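Local coordinates for putative polyphosphate kinase 2 family protein (Arthrobacter aurescens, PDB 3RHF) that probably acts as a polyphosphate kinase of the PPK2 family, transferring phosphate between polyphosphate and nucleotides, at residues V10-S15 with A253-Q258; D191-R196 with A216-W221; A199-P204 with W208-G213. One frame throughout, in Å; residues are numbered along the deposited sequence.

Contact 1 of 3, residues V10-S15 with A253-Q258; sequences VEFAKS and ARIAVQ
Phe12 points its CB toward the helix at 253-258 and lays one end of its ring against Ile255 and Ala256. The leading atoms are CE2 and CZ. The ring meets the helix backbone at an oblique angle, with Phe12 CE2 3.4 Å from Ile255 O. Phe12 CZ lies 3.9 Å from Ala256 CA, and the methyl of Ala256 is slightly further off. Ile255 comes at the same end of the ring through its longer branch. Its CG1 sits between the backbone N and the carbonyl carbon (chi1 56°), which leaves CG1 4.0 Å from Phe12 CZ and CD1 4.1 Å from the same atom. Segment 10-15 has no regular structure, and the Phe12 side chain makes its contact with 253-258. Tyr39 meets the ring of Phe12 with its own ring and also touches Ile255. Around this apolar spot the loop has polar ties. Glu11 forms a salt bridge with Arg56. Ser15 is the N-cap of helix 16-19, bonding Ala17 N through OG, and it also bonds Asp263 further along helix 250-266. The contact thus joins the N-terminal loop to the last long helix of the P-loop kinase core. Ile255 O, the carbonyl beside the ring, accepts from Gln53 NE2. No hydrogen bond crosses between the segments, so the loop is held to this helix turn by apolar and van der Waals contact.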
loop_
_atom_site.group_PDB
_atom_site.type_symbol
_atom_site.label_atom_id
_atom_site.label_comp_id
_atom_site.label_asym_id
_atom_site.label_seq_id
_atom_site.Cartn_x
_atom_site.Cartn_y
_atom_site.Cartn_z
ATOM N N VAL A 10 -5.264 -13.612 22.329
ATOM C CA VAL A 10 -4.278 -14.481 22.900
ATOM C C VAL A 10 -2.967 -14.163 22.180
ATOM O O VAL A 10 -2.857 -14.278 20.961
ATOM C CB VAL A 10 -4.679 -15.971 22.704
ATOM C CG1 VAL A 10 -3.626 -16.878 23.315
ATOM C CG2 VAL A 10 -6.074 -16.280 23.312
ATOM N N GLU A 11 -1.988 -13.724 22.955
ATOM C CA GLU A 11 -0.683 -13.334 22.469
ATOM C C GLU A 11 0.213 -14.533 22.351
ATOM O O GLU A 11 -0.068 -15.583 22.900
ATOM C CB GLU A 11 -0.009 -12.420 23.481
ATOM C CG GLU A 11 -0.767 -11.197 23.911
ATOM C CD GLU A 11 -0.861 -10.126 22.831
ATOM O OE1 GLU A 11 0.014 -10.068 21.912
ATOM O OE2 GLU A 11 -1.837 -9.324 22.916
ATOM N N PHE A 12 1.340 -14.363 21.688
ATOM C CA PHE A 12 2.312 -15.425 21.602
ATOM C C PHE A 12 2.820 -15.784 23.003
ATOM O O PHE A 12 3.141 -14.890 23.794
ATOM C CB PHE A 12 3.491 -15.004 20.688
ATOM C CG PHE A 12 3.232 -15.267 19.250
ATOM C CD1 PHE A 12 3.684 -16.420 18.663
ATOM C CD2 PHE A 12 2.485 -14.380 18.500
ATOM C CE1 PHE A 12 3.413 -16.692 17.327
ATOM C CE2 PHE A 12 2.219 -14.633 17.197
ATOM C CZ PHE A 12 2.680 -15.818 16.597
ATOM N N ALA A 13 2.896 -17.084 23.292
ATOM C CA ALA A 13 3.470 -17.565 24.555
ATOM C C ALA A 13 4.964 -17.467 24.455
ATOM O O ALA A 13 5.604 -17.061 25.405
ATOM C CB ALA A 13 3.077 -18.998 24.879
ATOM N N LYS A 14 5.538 -17.860 23.329
ATOM C CA LYS A 14 6.951 -17.616 23.116
ATOM C C LYS A 14 7.127 -16.822 21.802
ATOM O O LYS A 14 6.380 -17.021 20.823
ATOM C CB LYS A 14 7.783 -18.934 23.169
ATOM N N SER A 15 8.092 -15.907 21.798
ATOM C CA SER A 15 8.349 -15.067 20.643
ATOM C C SER A 15 8.807 -15.863 19.414
ATOM O O SER A 15 9.660 -16.725 19.516
ATOM C CB SER A 15 9.430 -14.041 20.966
ATOM O OG SER A 15 9.754 -13.345 19.774
ATOM N N ALA A 253 0.593 -18.065 9.908
ATOM C CA ALA A 253 1.653 -17.346 9.199
ATOM C C ALA A 253 1.412 -15.839 9.275
ATOM O O ALA A 253 2.345 -15.092 9.496
ATOM C CB ALA A 253 1.752 -17.800 7.760
ATOM N N ARG A 254 0.178 -15.386 9.123
ATOM C CA ARG A 254 -0.060 -13.979 9.216
ATOM C C ARG A 254 0.371 -13.407 10.562
ATOM O O ARG A 254 0.996 -12.338 10.579
ATOM C CB ARG A 254 -1.516 -13.650 9.015
ATOM C CG ARG A 254 -2.000 -13.853 7.622
ATOM C CD ARG A 254 -3.493 -13.680 7.540
ATOM N NE ARG A 254 -3.976 -14.227 6.269
ATOM C CZ ARG A 254 -5.007 -15.074 6.107
ATOM N NH1 ARG A 254 -5.762 -15.500 7.117
ATOM N NH2 ARG A 254 -5.322 -15.458 4.885
ATOM N N ILE A 255 0.002 -14.044 11.676
ATOM C CA ILE A 255 0.362 -13.511 12.972
ATOM C C ILE A 255 1.822 -13.741 13.324
ATOM O O ILE A 255 2.369 -13.061 14.174
ATOM C CB ILE A 255 -0.508 -14.032 14.104
ATOM C CG1 ILE A 255 -0.485 -15.581 14.169
ATOM C CG2 ILE A 255 -1.895 -13.477 13.974
ATOM C CD1 ILE A 255 -1.205 -16.154 15.406
ATOM N N ALA A 256 2.466 -14.692 12.666
ATOM C CA ALA A 256 3.877 -14.972 12.983
ATOM C C ALA A 256 4.725 -13.914 12.271
ATOM O O ALA A 256 5.649 -13.337 12.854
ATOM C CB ALA A 256 4.275 -16.417 12.592
ATOM N N VAL A 257 4.362 -13.627 11.026
ATOM C CA VAL A 257 5.038 -12.585 10.297
ATOM C C VAL A 257 4.814 -11.285 11.016
ATOM O O VAL A 257 5.779 -10.571 11.345
ATOM C CB VAL A 257 4.662 -12.515 8.815
ATOM C CG1 VAL A 257 5.310 -11.299 8.200
ATOM C CG2 VAL A 257 5.199 -13.738 8.058
ATOM N N GLN A 258 3.568 -10.980 11.346
ATOM C CA GLN A 258 3.347 -9.704 12.033
ATOM C C GLN A 258 4.072 -9.565 13.355
ATOM O O GLN A 258 4.619 -8.492 13.642
ATOM C CB GLN A 258 1.855 -9.286 12.129
ATOM C CG GLN A 258 1.573 -8.362 10.958
ATOM C CD GLN A 258 0.170 -7.845 10.835
ATOM O OE1 GLN A 258 -0.434 -7.946 9.761
ATOM N NE2 GLN A 258 -0.346 -7.215 11.904
#

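Contact 2 of 3, residues D191-R196 with A216-W221; sequences DEQKKR and AERAYW
The guanidinium of Arg218 has Lys194 CB over one face, 3.5 Å above its plane, and the side-chain amide of Gln193 at its edge. The indole of Trp221 has Gln193 NE2 level with its ring at the edge, 3.9 Å from Trp221 CZ3. The amide stands steeply to the indole, with planes 79° apart. Gln193 CG touches the same CZ3 from an oblique direction. One hydrogen bond crosses the contact. Arg218 NH2 donates to Gln193 OE1 over 3.1 Å, at 163° at the hydrogen. The acceptor lies in the guanidinium plane, but the donor sits above the carbonyl plane of the amide. A bend at chi3 (61°) turns NH2 toward Gln193 OE1, and Arg218 CG comes within 3.2 Å of Gln193 OE1. The contact ties helix 190-202, which follows strand 179-187 of the P-loop kinase sheet, to residues 216-221, where helix 212-218 gives way to helix 221-235. A type I turn from Arg218 to Trp221 places both side chains on Gln193. Arg218 NH2 has a second acceptor, Lys190 O, and NH1 bonds Ser289 O of the second subunit. Lys194 NZ lies 4.6 Å from Arg218 NH1 and makes a weak bond to Val287 O of that subunit. Within the helix, Arg196 NE bonds Glu192 OE2 at 3.0 Å. Arg196 NH1 reaches Thr85 O, probably in the P-loop, between strand 75-82 and helix 88-98.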
loop_
_atom_site.group_PDB
_atom_site.type_symbol
_atom_site.label_atom_id
_atom_site.label_comp_id
_atom_site.label_asym_id
_atom_site.label_seq_id
_atom_site.Cartn_x
_atom_site.Cartn_y
_atom_site.Cartn_z
ATOM N N ASP A 191 2.027 -31.352 -0.264
ATOM C CA ASP A 191 0.586 -31.604 -0.432
ATOM C C ASP A 191 -0.312 -30.389 -0.308
ATOM O O ASP A 191 -1.295 -30.265 -1.046
ATOM C CB ASP A 191 0.108 -32.651 0.567
ATOM C CG ASP A 191 0.547 -34.036 0.199
ATOM O OD1 ASP A 191 0.852 -34.256 -1.030
ATOM O OD2 ASP A 191 0.585 -34.866 1.159
ATOM N N GLU A 192 0.005 -29.519 0.651
ATOM C CA GLU A 192 -0.667 -28.216 0.767
ATOM C C GLU A 192 -0.629 -27.430 -0.551
ATOM O O GLU A 192 -1.635 -26.829 -0.929
ATOM C CB GLU A 192 -0.065 -27.370 1.895
ATOM C CG GLU A 192 -0.902 -26.152 2.292
ATOM C CD GLU A 192 -2.316 -26.482 2.777
ATOM O OE1 GLU A 192 -2.531 -27.543 3.396
ATOM O OE2 GLU A 192 -3.222 -25.665 2.533
ATOM N N GLN A 193 0.509 -27.438 -1.244
ATOM C CA GLN A 193 0.571 -26.756 -2.529
ATOM C C GLN A 193 -0.448 -27.363 -3.511
ATOM O O GLN A 193 -1.179 -26.644 -4.209
ATOM C CB GLN A 193 1.951 -26.871 -3.129
ATOM C CG GLN A 193 2.361 -25.708 -3.881
ATOM C CD GLN A 193 2.901 -26.000 -5.255
ATOM O OE1 GLN A 193 2.482 -26.949 -5.889
ATOM N NE2 GLN A 193 3.780 -25.096 -5.768
ATOM N N LYS A 194 -0.473 -28.691 -3.556
ATOM C CA LYS A 194 -1.412 -29.425 -4.399
ATOM C C LYS A 194 -2.846 -29.050 -4.044
ATOM O O LYS A 194 -3.637 -28.723 -4.916
ATOM C CB LYS A 194 -1.171 -30.943 -4.308
ATOM C CG LYS A 194 -2.272 -31.780 -4.921
ATOM C CD LYS A 194 -1.790 -33.120 -5.547
ATOM C CE LYS A 194 -1.276 -34.151 -4.547
ATOM N NZ LYS A 194 -0.972 -35.466 -5.259
ATOM N N LYS A 195 -3.157 -29.063 -2.756
ATOM C CA LYS A 195 -4.479 -28.664 -2.283
ATOM C C LYS A 195 -4.812 -27.239 -2.745
ATOM O O LYS A 195 -5.930 -26.942 -3.138
ATOM C CB LYS A 195 -4.505 -28.766 -0.761
ATOM C CG LYS A 195 -5.903 -28.813 -0.120
ATOM C CD LYS A 195 -5.871 -28.603 1.428
ATOM C CE LYS A 195 -7.183 -27.985 2.042
ATOM N NZ LYS A 195 -6.942 -27.485 3.472
ATOM N N ARG A 196 -3.823 -26.357 -2.723
ATOM C CA ARG A 196 -4.055 -24.986 -3.116
ATOM C C ARG A 196 -4.233 -24.815 -4.633
ATOM O O ARG A 196 -5.109 -24.053 -5.045
ATOM C CB ARG A 196 -3.001 -24.031 -2.512
ATOM C CG ARG A 196 -3.192 -23.911 -1.019
ATOM C CD ARG A 196 -2.144 -23.095 -0.318
ATOM N NE ARG A 196 -2.257 -23.217 1.141
ATOM C CZ ARG A 196 -1.601 -22.455 2.016
ATOM N NH1 ARG A 196 -0.796 -21.483 1.609
ATOM N NH2 ARG A 196 -1.698 -22.682 3.290
ATOM N N ALA A 216 4.529 -27.396 -13.383
ATOM C CA ALA A 216 5.895 -27.663 -13.851
ATOM C C ALA A 216 6.845 -27.841 -12.673
ATOM O O ALA A 216 7.464 -28.879 -12.524
ATOM C CB ALA A 216 6.397 -26.523 -14.765
ATOM N N GLU A 217 6.922 -26.848 -11.805
ATOM C CA GLU A 217 7.968 -26.819 -10.793
ATOM C C GLU A 217 7.743 -27.776 -9.623
ATOM O O GLU A 217 8.672 -27.992 -8.858
ATOM C CB GLU A 217 8.199 -25.388 -10.280
ATOM C CG GLU A 217 8.497 -24.340 -11.387
ATOM C CD GLU A 217 9.991 -24.030 -11.628
ATOM O OE1 GLU A 217 10.873 -24.881 -11.359
ATOM O OE2 GLU A 217 10.272 -22.908 -12.103
ATOM N N ARG A 218 6.550 -28.363 -9.480
ATOM C CA ARG A 218 6.350 -29.408 -8.459
ATOM C C ARG A 218 7.323 -30.561 -8.694
ATOM O O ARG A 218 7.800 -31.194 -7.757
ATOM C CB ARG A 218 4.923 -29.977 -8.463
ATOM C CG ARG A 218 3.856 -29.074 -7.909
ATOM C CD ARG A 218 2.453 -29.708 -7.954
ATOM N NE ARG A 218 2.337 -30.953 -7.173
ATOM C CZ ARG A 218 2.354 -31.028 -5.839
ATOM N NH1 ARG A 218 2.236 -32.206 -5.241
ATOM N NH2 ARG A 218 2.477 -29.939 -5.083
ATOM N N ALA A 219 7.601 -30.833 -9.963
ATOM C CA ALA A 219 8.562 -31.849 -10.333
ATOM C C ALA A 219 9.916 -31.551 -9.662
ATOM O O ALA A 219 10.659 -32.468 -9.341
ATOM C CB ALA A 219 8.683 -31.920 -11.856
ATOM N N TYR A 220 10.207 -30.276 -9.394
ATOM C CA TYR A 220 11.459 -29.912 -8.773
ATOM C C TYR A 220 11.365 -29.614 -7.284
ATOM O O TYR A 220 12.311 -29.098 -6.686
ATOM C CB TYR A 220 12.080 -28.744 -9.527
ATOM C CG TYR A 220 12.437 -29.079 -10.960
ATOM C CD1 TYR A 220 13.673 -29.622 -11.290
ATOM C CD2 TYR A 220 11.531 -28.857 -11.985
ATOM C CE1 TYR A 220 13.990 -29.935 -12.633
ATOM C CE2 TYR A 220 11.829 -29.166 -13.314
ATOM C CZ TYR A 220 13.051 -29.703 -13.630
ATOM O OH TYR A 220 13.317 -29.999 -14.936
ATOM N N TRP A 221 10.280 -30.031 -6.657
ATOM C CA TRP A 221 10.025 -29.647 -5.277
ATOM C C TRP A 221 11.152 -29.944 -4.273
ATOM O O TRP A 221 11.436 -29.122 -3.398
ATOM C CB TRP A 221 8.703 -30.245 -4.762
ATOM C CG TRP A 221 8.357 -29.787 -3.360
ATOM C CD1 TRP A 221 8.856 -30.281 -2.207
ATOM C CD2 TRP A 221 7.470 -28.734 -2.987
ATOM N NE1 TRP A 221 8.318 -29.632 -1.130
ATOM C CE2 TRP A 221 7.470 -28.669 -1.582
ATOM C CE3 TRP A 221 6.668 -27.845 -3.706
ATOM C CZ2 TRP A 221 6.699 -27.773 -0.872
ATOM C CZ3 TRP A 221 5.909 -26.936 -3.012
ATOM C CH2 TRP A 221 5.934 -26.898 -1.597
#

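Contact 3 of 3, residues A199-P204 with W208-G213; sequences ARLDDP and WKYSRG. With PO4 (phosphate ion), chain H.
Arg200 meets Lys209 and Leu201 meets Tyr210 where the two backbones run closest, the CA atoms of Arg200 and Tyr210 being 6.2 Å apart. Residues 199-202 are the last turn of helix 190-202, and Asp203 is the first to leave helical geometry. The chain then returns as a loop that leads into helix 212-218, for which Ser211 is the N-cap. No direct hydrogen bond crosses. A water accepts from Ser211 N and, weakly, from Arg200 NH1. Leu201 sets its CD2 over one face of the Tyr210 ring, 3.8 Å from the ring centroid and 23° off the normal. This is a CH-pi contact. Tyr210 CG lies anti to the backbone N (chi1 174°), which turns the ring to Leu201, and its OH bonds Glu282 of the second subunit. Arg200 is extended from CG to NE. Lys209 CB lies over one face of its guanidinium, 4.1 Å above the plane. At the edge, Arg200 NE donates to phosphate O1 over 2.8 Å, at 159°. Lys209 NZ reaches phosphate O2 from another side, but the modelled distance is short and doubtful. The phosphate probably came from the crystallisation liquor, but it may mark an anion site. Trp208 meets Trp272 of the second subunit with nearly parallel rings. The helix-loop-helix hairpin between strands 179-187 and 242-246, carrying basic residues, is consistent with the lid of P-loop kinases.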
loop_
_atom_site.group_PDB
_atom_site.type_symbol
_atom_site.label_atom_id
_atom_site.label_comp_id
_atom_site.label_asym_id
_atom_site.label_seq_id
_atom_site.Cartn_x
_atom_site.Cartn_y
_atom_site.Cartn_z
ATOM N N ALA A 199 -7.636 -26.004 -5.466
ATOM C CA ALA A 199 -8.621 -24.970 -5.080
ATOM C C ALA A 199 -8.684 -23.817 -6.103
ATOM O O ALA A 199 -9.763 -23.310 -6.409
ATOM C CB ALA A 199 -8.401 -24.477 -3.666
ATOM N N ARG A 200 -7.576 -23.454 -6.725
ATOM C CA ARG A 200 -7.698 -22.432 -7.771
ATOM C C ARG A 200 -8.510 -22.914 -8.963
ATOM O O ARG A 200 -9.328 -22.161 -9.535
ATOM C CB ARG A 200 -6.346 -21.978 -8.248
ATOM C CG ARG A 200 -5.555 -21.400 -7.133
ATOM C CD ARG A 200 -4.390 -20.656 -7.643
ATOM N NE ARG A 200 -3.712 -19.910 -6.598
ATOM C CZ ARG A 200 -2.479 -19.454 -6.749
ATOM N NH1 ARG A 200 -1.825 -19.718 -7.875
ATOM N NH2 ARG A 200 -1.888 -18.756 -5.781
ATOM N N LEU A 201 -8.297 -24.165 -9.351
ATOM C CA LEU A 201 -9.050 -24.721 -10.479
ATOM C C LEU A 201 -10.549 -24.918 -10.148
ATOM O O LEU A 201 -11.396 -24.682 -10.991
ATOM C CB LEU A 201 -8.370 -25.995 -10.927
ATOM C CG LEU A 201 -6.938 -25.758 -11.388
ATOM C CD1 LEU A 201 -6.189 -27.039 -11.634
ATOM C CD2 LEU A 201 -6.958 -24.893 -12.638
ATOM N N ASP A 202 -10.865 -25.285 -8.901
ATOM C CA ASP A 202 -12.254 -25.451 -8.442
ATOM C C ASP A 202 -13.014 -24.118 -8.187
ATOM O O ASP A 202 -14.226 -24.108 -8.095
ATOM C CB ASP A 202 -12.297 -26.313 -7.163
ATOM C CG ASP A 202 -11.913 -27.799 -7.404
ATOM O OD1 ASP A 202 -11.797 -28.267 -8.572
ATOM O OD2 ASP A 202 -11.710 -28.522 -6.402
ATOM N N ASP A 203 -12.323 -22.989 -8.072
ATOM C CA ASP A 203 -13.022 -21.727 -7.852
ATOM C C ASP A 203 -12.861 -20.866 -9.068
ATOM O O ASP A 203 -11.758 -20.464 -9.361
ATOM C CB ASP A 203 -12.449 -21.022 -6.638
ATOM C CG ASP A 203 -13.196 -19.786 -6.269
ATOM O OD1 ASP A 203 -14.032 -19.319 -7.054
ATOM O OD2 ASP A 203 -12.936 -19.272 -5.167
ATOM N N PRO A 204 -13.968 -20.598 -9.792
ATOM C CA PRO A 204 -13.995 -19.742 -10.999
ATOM C C PRO A 204 -13.409 -18.365 -10.773
ATOM O O PRO A 204 -12.771 -17.806 -11.654
ATOM C CB PRO A 204 -15.498 -19.588 -11.323
ATOM C CG PRO A 204 -16.147 -20.763 -10.713
ATOM C CD PRO A 204 -15.291 -21.196 -9.516
ATOM N N TRP A 208 -8.184 -17.062 -13.185
ATOM C CA TRP A 208 -7.212 -16.088 -13.708
ATOM C C TRP A 208 -5.814 -16.218 -13.076
ATOM O O TRP A 208 -4.834 -15.809 -13.692
ATOM C CB TRP A 208 -7.712 -14.658 -13.553
ATOM C CG TRP A 208 -7.734 -14.189 -12.169
ATOM C CD1 TRP A 208 -8.741 -14.341 -11.298
ATOM C CD2 TRP A 208 -6.708 -13.483 -11.484
ATOM N NE1 TRP A 208 -8.425 -13.781 -10.106
ATOM C CE2 TRP A 208 -7.175 -13.238 -10.190
ATOM C CE3 TRP A 208 -5.433 -13.046 -11.834
ATOM C CZ2 TRP A 208 -6.416 -12.575 -9.228
ATOM C CZ3 TRP A 208 -4.672 -12.382 -10.880
ATOM C CH2 TRP A 208 -5.165 -12.150 -9.593
ATOM N N LYS A 209 -5.722 -16.774 -11.870
ATOM C CA LYS A 209 -4.429 -16.886 -11.196
ATOM C C LYS A 209 -3.700 -18.174 -11.486
ATOM O O LYS A 209 -2.545 -18.287 -11.139
ATOM C CB LYS A 209 -4.579 -16.876 -9.668
ATOM C CG LYS A 209 -4.989 -15.611 -9.069
ATOM C CD LYS A 209 -5.614 -15.811 -7.651
ATOM C CE LYS A 209 -4.738 -15.231 -6.516
ATOM N NZ LYS A 209 -5.560 -14.973 -5.303
ATOM N N TYR A 210 -4.374 -19.185 -12.017
ATOM C CA TYR A 210 -3.724 -20.488 -12.127
ATOM C C TYR A 210 -2.602 -20.413 -13.169
ATOM O O TYR A 210 -2.778 -19.841 -14.233
ATOM C CB TYR A 210 -4.702 -21.613 -12.460
ATOM C CG TYR A 210 -3.975 -22.913 -12.700
ATOM C CD1 TYR A 210 -3.702 -23.778 -11.665
ATOM C CD2 TYR A 210 -3.495 -23.230 -13.958
ATOM C CE1 TYR A 210 -2.987 -24.929 -11.868
ATOM C CE2 TYR A 210 -2.801 -24.370 -14.171
ATOM C CZ TYR A 210 -2.543 -25.235 -13.133
ATOM O OH TYR A 210 -1.852 -26.425 -13.403
ATOM N N SER A 211 -1.446 -20.967 -12.843
ATOM C CA SER A 211 -0.334 -20.970 -13.779
ATOM C C SER A 211 0.212 -22.380 -13.954
ATOM O O SER A 211 0.565 -23.042 -12.971
ATOM C CB SER A 211 0.778 -20.069 -13.279
ATOM O OG SER A 211 1.815 -20.035 -14.242
ATOM N N ARG A 212 0.261 -22.844 -15.200
ATOM C CA ARG A 212 0.851 -24.134 -15.491
ATOM C C ARG A 212 2.266 -24.206 -14.920
ATOM O O ARG A 212 2.690 -25.268 -14.457
ATOM C CB ARG A 212 0.905 -24.377 -16.999
ATOM C CG ARG A 212 1.893 -25.498 -17.448
ATOM C CD ARG A 212 1.464 -26.906 -17.004
ATOM N NE ARG A 212 0.216 -27.321 -17.640
ATOM C CZ ARG A 212 0.097 -27.729 -18.906
ATOM N NH1 ARG A 212 1.162 -27.807 -19.696
ATOM N NH2 ARG A 212 -1.101 -28.064 -19.389
ATOM N N GLY A 213 2.991 -23.084 -14.975
ATOM C CA GLY A 213 4.318 -22.985 -14.398
ATOM C C GLY A 213 4.450 -23.494 -12.966
ATOM O O GLY A 213 5.523 -23.991 -12.578
HETATM P P PO4 H . -5.261 -17.787 -3.393
HETATM O O1 PO4 H . -5.270 -18.851 -4.496
HETATM O O2 PO4 H . -6.348 -16.785 -3.729
HETATM O O3 PO4 H . -5.678 -18.328 -2.034
HETATM O O4 PO4 H . -3.850 -17.205 -3.276
HETATM O O HOH W 1 -1.165 -21.312 -9.993
HETATM O O HOH W 2 -11.029 -16.372 -12.829
#

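In the fold
Contacts 2 and 3 share helices 190-202 and 212-218, and their centres lie 13 Å apart. Contact 3 is nested inside the chain loop that contact 2 closes, and contact 1 encloses both. Contact 1 is buried and lies nearer the centre of the chain, about 14 Å away, against 22 and 25 Å for the others. It is apolar and involves no other subunit. Contact 2 is also buried, but it is polar and sits at the base of the hairpin. Contact 3 is only partly buried, at the outer end, and combines an aromatic contact with a bound anion. Both hairpin contacts touch the second subunit.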